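Endoglucanase (PDB 2C4X) probably acts as a cellulase in cellulose breakdown, here represented by its C-terminal PKD domain and the CBM44 carbohydrate-binding module, a beta-sandwich. Local coordinates at residues 98-106 and 246-254; 120-128 and 135-143. The protein carries 1 engineered substitution. All coordinates share one frame; numbering follows the deposited sequence.

How the contacts relate
From the N terminus the chain runs through the PKD domain and then enters the CBM44 module with residues 98-106. Contact 1 pairs this entry loop with residues 246-254 at the far end of the module, so it closes a loop of almost the whole sandwich. Contact 2 falls within that loop. It is the local hairpin of strands 120-127 and 137-145, with 120-127 at the margin of its sheet. The two contacts meet because strand 137-145 lies beside strand 241-251, where Leu138 N approaches Val247 O at 2.7 Å. Both also reach one calcium ion, bound by Asp248 in contact 1 and Arg136 O in contact 2.

Contact 1: residues 98-106 and 246-254; sequences GDNSKFNFE and YVDAIDWLE. With CA (calcium ion), chain C; EDO (1,2-ethanediol), chain E.
Asp99 and Asp248 meet at a calcium ion that ties the entry loop of the CBM44 beta-sandwich to its last strand. Asp99 gives the ion OD2 alone, at 2.5 Å. Asp248 comes from the opposite direction and binds through both OD1 and OD2, its carboxylate plane turned 74° from that of Asp99. Its OD2 also has a polar partner in Phe132. Asn104 O and Glu106 OE2 add two ligands, and the backbone oxygens of Lys133 and Arg136 complete the site. The positive ion probably offsets the charge of the three gathered acids.

The second shell fixes these ligands. Asp99 OD1 takes two bonds, from Ser101 N in an Asx turn and from Ser101 OG on the syn lone pair at 2.6 Å. Asn104 OD1 accepts from Glu106 N in another Asx turn, while its ND2 donates to Ser101 O. Phe105 turns its ring edge to Asp248 OD1, in plane.

Farther along, the backbones join in a single antiparallel bridge, with Phe103 N bonded to Ile250 O at 2.8 Å. Lys102 N meets Asp251 OD1 from above the carboxylate plane. The rings of Phe103 and Trp252 touch rim to rim. The Lys102 chain bends at chi2 (-71°) and chi4 (-70°), crosses Trp252 and brings NZ to Trp252 O at 3.2 Å. On the way Lys102 CG sits over the indole face, 3.7 Å from the centroid of the five-membered ring.

Contact 2: residues 120-128 and 135-143; sequences ATGVVVNTT and ERGLKWTVT. With CA (calcium ion), chain C.
Val124 and Leu138 pack on the inner face of an antiparallel ladder, where Val124 CG2 lies 3.9 Å from Leu138 CB. Leu110 and Leu152 also cover this pair. Next along, Gly122 makes a hollow for Trp140. The indole edge lies beside the glycine, with Trp140 NE1 4.1 Å from Gly122 CA. Val123 O lies at the same edge, in the ring plane. Val142 CG2 rests over one indole face, toward the rim.

The other face is a row of ridges. Val123 and Thr141 stand side by side, as do Val125 and Lys139. Thr127 CG2 fits against Lys139 CB at 3.6 Å, while the extended lysine chain leads NZ on to a salt bridge with Glu129.

At the loop end of the hairpin the Arg136 side chain crosses that of Asn126 at about a right angle. Its NH1 donates to Asn126 OD1 at 2.8 Å, in the guanidinium plane but above the amide carbonyl plane. Thr128 CG2 covers one face of the guanidinium, over its centre. Asn126 ND2 is held by Phe105 O and Thr109 O.

Four hydrogen-bonded pairs, from Thr121-Thr143 to Thr127-Gly137, make this a regular beta hairpin at the margin of a beta-sandwich sheet, with Arg136 O binding calcium at 2.4 Å.

Contact 1: residues 98-106 and 246-254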
loop_
_atom_site.group_PDB
_atom_site.type_symbol
_atom_site.label_atom_id
_atom_site.label_comp_id
_atom_site.label_asym_id
_atom_site.label_seq_id
_atom_site.Cartn_x
_atom_site.Cartn_y
_atom_site.Cartn_z
ATOM N N GLY A 98 -0.151 2.999 -14.277
ATOM C CA GLY A 98 0.997 3.687 -13.697
ATOM C C GLY A 98 1.241 3.343 -12.236
ATOM O O GLY A 98 0.503 2.561 -11.631
ATOM N N ASP A 99 2.283 3.949 -11.675
ATOM C CA ASP A 99 2.741 3.660 -10.324
ATOM C C ASP A 99 3.435 4.913 -9.803
ATOM O O ASP A 99 4.524 5.261 -10.262
ATOM C CB ASP A 99 3.710 2.473 -10.363
ATOM C CG ASP A 99 4.177 2.021 -8.983
ATOM O OD1 ASP A 99 3.870 2.668 -7.959
ATOM O OD2 ASP A 99 4.880 0.990 -8.935
ATOM N N ASN A 100 2.780 5.596 -8.867
ATOM C CA ASN A 100 3.307 6.828 -8.279
ATOM C C ASN A 100 4.058 6.593 -6.958
ATOM O O ASN A 100 4.282 7.533 -6.187
ATOM C CB ASN A 100 2.181 7.861 -8.092
ATOM C CG ASN A 100 1.546 8.286 -9.410
ATOM O OD1 ASN A 100 0.313 8.393 -9.519
ATOM N ND2 ASN A 100 2.383 8.534 -10.421
ATOM N N SER A 101 4.447 5.344 -6.705
ATOM C CA SER A 101 5.217 4.989 -5.510
ATOM C C SER A 101 6.543 5.737 -5.460
ATOM O O SER A 101 7.092 6.118 -6.500
ATOM C CB SER A 101 5.500 3.488 -5.479
ATOM O OG SER A 101 4.300 2.751 -5.354
ATOM N N LYS A 102 7.046 5.939 -4.246
ATOM C CA LYS A 102 8.385 6.492 -4.029
ATOM C C LYS A 102 9.429 5.705 -4.824
ATOM O O LYS A 102 10.305 6.294 -5.460
ATOM C CB LYS A 102 8.731 6.512 -2.529
ATOM C CG LYS A 102 7.916 7.524 -1.702
ATOM C CD LYS A 102 8.318 8.959 -2.017
ATOM C CE LYS A 102 7.564 9.967 -1.174
ATOM N NZ LYS A 102 6.126 10.052 -1.553
ATOM N N PHE A 103 9.334 4.378 -4.783
ATOM C CA PHE A 103 10.125 3.518 -5.666
ATOM C C PHE A 103 9.195 2.679 -6.528
ATOM O O PHE A 103 8.638 1.673 -6.080
ATOM C CB PHE A 103 11.127 2.678 -4.874
ATOM C CG PHE A 103 12.280 3.482 -4.344
ATOM C CD1 PHE A 103 13.376 3.771 -5.164
ATOM C CD2 PHE A 103 12.257 3.983 -3.046
ATOM C CE1 PHE A 103 14.445 4.532 -4.692
ATOM C CE2 PHE A 103 13.328 4.748 -2.557
ATOM C CZ PHE A 103 14.416 5.028 -3.388
ATOM N N ASN A 104 9.016 3.136 -7.765
ATOM C CA ASN A 104 8.010 2.589 -8.675
ATOM C C ASN A 104 8.608 1.839 -9.859
ATOM O O ASN A 104 7.919 1.044 -10.515
ATOM C CB ASN A 104 7.082 3.708 -9.161
ATOM C CG ASN A 104 7.836 4.855 -9.820
ATOM O OD1 ASN A 104 8.398 4.702 -10.910
ATOM N ND2 ASN A 104 7.836 6.015 -9.169
ATOM N N PHE A 105 9.882 2.132 -10.125
ATOM C CA PHE A 105 10.705 1.459 -11.138
ATOM C C PHE A 105 10.204 1.583 -12.589
ATOM O O PHE A 105 10.642 0.842 -13.471
ATOM C CB PHE A 105 10.973 0.006 -10.733
ATOM C CG PHE A 105 11.531 -0.123 -9.349
ATOM C CD1 PHE A 105 12.848 0.260 -9.081
ATOM C CD2 PHE A 105 10.737 -0.587 -8.302
ATOM C CE1 PHE A 105 13.376 0.169 -7.798
ATOM C CE2 PHE A 105 11.257 -0.690 -7.005
ATOM C CZ PHE A 105 12.577 -0.309 -6.754
ATOM N N GLU A 106 9.326 2.554 -12.828
ATOM C CA GLU A 106 8.719 2.753 -14.151
ATOM C C GLU A 106 9.646 3.446 -15.153
ATOM O O GLU A 106 9.355 3.470 -16.356
ATOM C CB GLU A 106 7.381 3.508 -14.040
ATOM C CG GLU A 106 6.349 2.847 -13.107
ATOM C CD GLU A 106 5.905 1.472 -13.590
ATOM O OE1 GLU A 106 5.573 1.320 -14.780
ATOM O OE2 GLU A 106 5.884 0.531 -12.774
ATOM N N TYR A 246 10.637 -10.787 -6.519
ATOM C CA TYR A 246 10.259 -9.550 -7.185
ATOM C C TYR A 246 9.908 -8.491 -6.149
ATOM O O TYR A 246 9.306 -8.794 -5.114
ATOM C CB TYR A 246 9.096 -9.781 -8.152
ATOM C CG TYR A 246 9.420 -10.745 -9.271
ATOM C CD1 TYR A 246 9.314 -12.121 -9.081
ATOM C CD2 TYR A 246 9.844 -10.283 -10.514
ATOM C CE1 TYR A 246 9.620 -13.016 -10.104
ATOM C CE2 TYR A 246 10.148 -11.169 -11.543
ATOM C CZ TYR A 246 10.031 -12.535 -11.331
ATOM O OH TYR A 246 10.320 -13.425 -12.343
ATOM N N VAL A 247 10.312 -7.259 -6.430
ATOM C CA VAL A 247 10.137 -6.133 -5.512
ATOM C C VAL A 247 9.633 -4.934 -6.301
ATOM O O VAL A 247 10.184 -4.600 -7.348
ATOM C CB VAL A 247 11.465 -5.738 -4.806
ATOM C CG1 VAL A 247 11.239 -4.576 -3.842
ATOM C CG2 VAL A 247 12.082 -6.940 -4.075
ATOM N N ASP A 248 8.591 -4.286 -5.794
ATOM C CA ASP A 248 8.005 -3.145 -6.496
ATOM C C ASP A 248 7.226 -2.282 -5.541
ATOM O O ASP A 248 6.828 -2.742 -4.470
ATOM C CB ASP A 248 7.076 -3.607 -7.633
ATOM C CG ASP A 248 6.705 -2.478 -8.588
ATOM O OD1 ASP A 248 7.443 -1.468 -8.646
ATOM O OD2 ASP A 248 5.673 -2.587 -9.292
ATOM N N ALA A 249 7.024 -1.031 -5.947
ATOM C CA ALA A 249 6.082 -0.117 -5.305
ATOM C C ALA A 249 6.370 0.083 -3.817
ATOM O O ALA A 249 5.455 0.040 -2.981
ATOM C CB ALA A 249 4.633 -0.574 -5.541
ATOM N N ILE A 250 7.647 0.294 -3.496
ATOM C CA ILE A 250 8.038 0.717 -2.147
ATOM C C ILE A 250 7.579 2.163 -1.972
ATOM O O ILE A 250 7.889 3.033 -2.797
ATOM C CB ILE A 250 9.555 0.587 -1.896
ATOM C CG1 ILE A 250 10.025 -0.839 -2.208
ATOM C CG2 ILE A 250 9.890 0.953 -0.451
ATOM C CD1 ILE A 250 11.542 -0.991 -2.277
ATOM N N ASP A 251 6.811 2.406 -0.917
ATOM C CA ASP A 251 6.080 3.658 -0.798
ATOM C C ASP A 251 5.966 4.146 0.641
ATOM O O ASP A 251 5.956 3.351 1.586
ATOM C CB ASP A 251 4.677 3.490 -1.398
ATOM C CG ASP A 251 4.103 4.791 -1.917
ATOM O OD1 ASP A 251 4.867 5.775 -2.059
ATOM O OD2 ASP A 251 2.885 4.828 -2.193
ATOM N N TRP A 252 5.887 5.465 0.786
ATOM C CA TRP A 252 5.626 6.105 2.073
ATOM C C TRP A 252 5.085 7.508 1.824
ATOM O O TRP A 252 5.093 7.990 0.685
ATOM C CB TRP A 252 6.882 6.147 2.957
ATOM C CG TRP A 252 8.024 6.913 2.361
ATOM C CD1 TRP A 252 8.233 8.269 2.428
ATOM C CD2 TRP A 252 9.115 6.376 1.598
ATOM N NE1 TRP A 252 9.384 8.601 1.751
ATOM C CE2 TRP A 252 9.946 7.461 1.234
ATOM C CE3 TRP A 252 9.472 5.081 1.189
ATOM C CZ2 TRP A 252 11.112 7.292 0.476
ATOM C CZ3 TRP A 252 10.635 4.913 0.437
ATOM C CH2 TRP A 252 11.438 6.015 0.091
ATOM N N LEU A 253 4.627 8.150 2.898
ATOM C CA LEU A 253 4.055 9.488 2.836
ATOM C C LEU A 253 5.054 10.580 3.193
ATOM O O LEU A 253 5.892 10.403 4.074
ATOM C CB LEU A 253 2.848 9.587 3.777
ATOM C CG LEU A 253 1.546 8.873 3.395
ATOM C CD1 LEU A 253 0.686 8.632 4.635
ATOM C CD2 LEU A 253 0.767 9.661 2.341
ATOM N N GLU A 254 4.919 11.717 2.510
ATOM C CA GLU A 254 5.697 12.953 2.741
ATOM C C GLU A 254 7.082 12.880 2.105
ATOM O O GLU A 254 7.286 13.417 1.012
ATOM C CB GLU A 254 5.788 13.343 4.231
ATOM C CG GLU A 254 4.439 13.525 4.932
ATOM C CD GLU A 254 4.441 14.642 5.979
ATOM O OE1 GLU A 254 5.439 15.393 6.074
ATOM O OE2 GLU A 254 3.429 14.782 6.703
HETATM CA CA CA C . 6.070 -0.465 -10.578
HETATM C C1 EDO E . 13.621 4.984 -10.078
HETATM O O1 EDO E . 13.570 3.683 -10.689
HETATM C C2 EDO E . 12.884 4.968 -8.745
HETATM O O2 EDO E . 11.623 4.324 -8.912
HETATM O O HOH W 1 4.499 8.862 -3.381
HETATM O O HOH W 2 2.026 2.631 -3.491
HETATM O O HOH W 3 3.920 11.455 -0.482
#

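Contact 2: residues 120-128 and 135-143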
loop_
_atom_site.group_PDB
_atom_site.type_symbol
_atom_site.label_atom_id
_atom_site.label_comp_id
_atom_site.label_asym_id
_atom_site.label_seq_id
_atom_site.Cartn_x
_atom_site.Cartn_y
_atom_site.Cartn_z
ATOM N N ALA A 120 26.031 -16.375 -0.622
ATOM C CA ALA A 120 24.983 -16.140 -1.612
ATOM C C ALA A 120 25.382 -14.970 -2.506
ATOM O O ALA A 120 26.064 -14.041 -2.060
ATOM C CB ALA A 120 23.645 -15.848 -0.937
ATOM N N THR A 121 24.952 -15.024 -3.761
ATOM C CA THR A 121 25.175 -13.943 -4.710
ATOM C C THR A 121 23.840 -13.531 -5.325
ATOM O O THR A 121 23.044 -14.375 -5.741
ATOM C CB THR A 121 26.173 -14.355 -5.827
ATOM O OG1 THR A 121 27.364 -14.899 -5.236
ATOM C CG2 THR A 121 26.556 -13.147 -6.689
ATOM N N GLY A 122 23.601 -12.223 -5.370
ATOM C CA GLY A 122 22.385 -11.693 -5.947
ATOM C C GLY A 122 22.648 -10.879 -7.195
ATOM O O GLY A 122 23.683 -10.213 -7.323
ATOM N N VAL A 123 21.705 -10.947 -8.123
ATOM C CA VAL A 123 21.674 -10.039 -9.249
ATOM C C VAL A 123 20.284 -9.403 -9.266
ATOM O O VAL A 123 19.292 -10.053 -8.917
ATOM C CB VAL A 123 22.016 -10.753 -10.588
ATOM C CG1 VAL A 123 20.945 -11.765 -10.972
ATOM C CG2 VAL A 123 22.217 -9.743 -11.714
ATOM N N VAL A 124 20.222 -8.133 -9.641
ATOM C CA VAL A 124 18.948 -7.426 -9.736
ATOM C C VAL A 124 18.820 -6.720 -11.085
ATOM O O VAL A 124 19.766 -6.091 -11.556
ATOM C CB VAL A 124 18.728 -6.446 -8.539
ATOM C CG1 VAL A 124 19.717 -5.277 -8.571
ATOM C CG2 VAL A 124 17.292 -5.951 -8.501
ATOM N N VAL A 125 17.653 -6.860 -11.710
ATOM C CA VAL A 125 17.341 -6.151 -12.951
ATOM C C VAL A 125 15.964 -5.504 -12.856
ATOM O O VAL A 125 15.107 -5.954 -12.087
ATOM C CB VAL A 125 17.374 -7.077 -14.204
ATOM C CG1 VAL A 125 18.749 -7.726 -14.381
ATOM C CG2 VAL A 125 16.263 -8.134 -14.156
ATOM N N ASN A 126 15.768 -4.444 -13.635
ATOM C CA ASN A 126 14.448 -3.874 -13.848
ATOM C C ASN A 126 13.682 -4.719 -14.871
ATOM O O ASN A 126 14.159 -4.946 -15.987
ATOM C CB ASN A 126 14.552 -2.413 -14.289
ATOM C CG ASN A 126 13.193 -1.740 -14.405
ATOM O OD1 ASN A 126 12.361 -2.149 -15.211
ATOM N ND2 ASN A 126 12.964 -0.708 -13.602
ATOM N N THR A 127 12.492 -5.173 -14.480
ATOM C CA THR A 127 11.755 -6.188 -15.235
ATOM C C THR A 127 10.317 -5.783 -15.570
ATOM O O THR A 127 9.716 -4.976 -14.867
ATOM C CB THR A 127 11.728 -7.543 -14.466
ATOM O OG1 THR A 127 11.154 -8.559 -15.297
ATOM C CG2 THR A 127 10.912 -7.437 -13.175
ATOM N N THR A 128 9.782 -6.357 -16.647
ATOM C CA THR A 128 8.362 -6.254 -16.971
ATOM C C THR A 128 7.645 -7.587 -16.712
ATOM O O THR A 128 6.432 -7.688 -16.922
ATOM C CB THR A 128 8.122 -5.831 -18.452
ATOM O OG1 THR A 128 8.772 -6.756 -19.332
ATOM C CG2 THR A 128 8.651 -4.426 -18.728
ATOM N N GLU A 135 3.938 -1.100 -15.004
ATOM C CA GLU A 135 4.427 -2.135 -15.896
ATOM C C GLU A 135 5.742 -2.765 -15.431
ATOM O O GLU A 135 6.119 -3.831 -15.912
ATOM C CB GLU A 135 4.545 -1.591 -17.321
ATOM C CG GLU A 135 3.193 -1.231 -17.960
ATOM C CD GLU A 135 3.337 -0.318 -19.163
ATOM O OE1 GLU A 135 4.318 0.457 -19.211
ATOM O OE2 GLU A 135 2.467 -0.366 -20.063
ATOM N N ARG A 136 6.412 -2.132 -14.469
ATOM C CA ARG A 136 7.776 -2.533 -14.112
ATOM C C ARG A 136 8.021 -2.682 -12.612
ATOM O O ARG A 136 7.280 -2.147 -11.797
ATOM C CB ARG A 136 8.786 -1.547 -14.700
ATOM C CG ARG A 136 8.821 -1.527 -16.215
ATOM C CD ARG A 136 9.835 -0.534 -16.732
ATOM N NE ARG A 136 10.039 -0.726 -18.163
ATOM C CZ ARG A 136 10.943 -1.542 -18.697
ATOM N NH1 ARG A 136 11.761 -2.255 -17.924
ATOM N NH2 ARG A 136 11.029 -1.639 -20.021
ATOM N N GLY A 137 9.069 -3.426 -12.273
ATOM C CA GLY A 137 9.531 -3.579 -10.895
ATOM C C GLY A 137 10.946 -4.123 -10.938
ATOM O O GLY A 137 11.592 -4.088 -11.985
ATOM N N LEU A 138 11.425 -4.622 -9.801
ATOM C CA LEU A 138 12.739 -5.268 -9.741
ATOM C C LEU A 138 12.603 -6.780 -9.748
ATOM O O LEU A 138 11.629 -7.337 -9.220
ATOM C CB LEU A 138 13.535 -4.818 -8.508
ATOM C CG LEU A 138 13.978 -3.354 -8.437
ATOM C CD1 LEU A 138 14.853 -3.098 -7.206
ATOM C CD2 LEU A 138 14.697 -2.920 -9.723
ATOM N N LYS A 139 13.582 -7.433 -10.366
ATOM C CA LYS A 139 13.678 -8.878 -10.379
ATOM C C LYS A 139 15.019 -9.228 -9.756
ATOM O O LYS A 139 16.074 -8.889 -10.296
ATOM C CB LYS A 139 13.574 -9.405 -11.812
ATOM C CG LYS A 139 13.709 -10.906 -11.960
ATOM C CD LYS A 139 13.694 -11.293 -13.434
ATOM C CE LYS A 139 14.076 -12.743 -13.625
ATOM N NZ LYS A 139 13.937 -13.184 -15.047
ATOM N N TRP A 140 14.962 -9.894 -8.612
ATOM C CA TRP A 140 16.139 -10.145 -7.790
ATOM C C TRP A 140 16.388 -11.643 -7.725
ATOM O O TRP A 140 15.621 -12.383 -7.109
ATOM C CB TRP A 140 15.918 -9.540 -6.396
ATOM C CG TRP A 140 17.003 -9.765 -5.347
ATOM C CD1 TRP A 140 18.354 -9.898 -5.549
ATOM C CD2 TRP A 140 16.802 -9.829 -3.925
ATOM N NE1 TRP A 140 18.999 -10.063 -4.335
ATOM C CE2 TRP A 140 18.070 -10.024 -3.325
ATOM C CE3 TRP A 140 15.667 -9.743 -3.100
ATOM C CZ2 TRP A 140 18.235 -10.142 -1.930
ATOM C CZ3 TRP A 140 15.830 -9.856 -1.709
ATOM C CH2 TRP A 140 17.107 -10.052 -1.141
ATOM N N THR A 141 17.452 -12.084 -8.386
ATOM C CA THR A 141 17.776 -13.510 -8.450
ATOM C C THR A 141 18.963 -13.828 -7.551
ATOM O O THR A 141 20.044 -13.266 -7.713
ATOM C CB THR A 141 18.049 -13.976 -9.906
ATOM O OG1 THR A 141 16.956 -13.585 -10.750
ATOM C CG2 THR A 141 18.221 -15.495 -9.976
ATOM N N VAL A 142 18.735 -14.732 -6.601
ATOM C CA VAL A 142 19.743 -15.117 -5.615
ATOM C C VAL A 142 20.180 -16.564 -5.818
ATOM O O VAL A 142 19.347 -17.470 -5.930
ATOM C CB VAL A 142 19.218 -14.939 -4.164
ATOM C CG1 VAL A 142 20.288 -15.354 -3.134
ATOM C CG2 VAL A 142 18.754 -13.507 -3.925
ATOM N N THR A 143 21.495 -16.761 -5.869
ATOM C CA THR A 143 22.093 -18.088 -5.894
ATOM C C THR A 143 22.819 -18.290 -4.566
ATOM O O THR A 143 23.864 -17.674 -4.315
ATOM C CB THR A 143 23.066 -18.240 -7.080
ATOM O OG1 THR A 143 22.423 -17.789 -8.277
ATOM C CG2 THR A 143 23.504 -19.699 -7.256
HETATM CA CA CA C . 6.070 -0.465 -10.578
HETATM O O HOH W 4 26.601 -17.763 -4.884
HETATM O O HOH W 5 4.743 -5.369 -17.378
#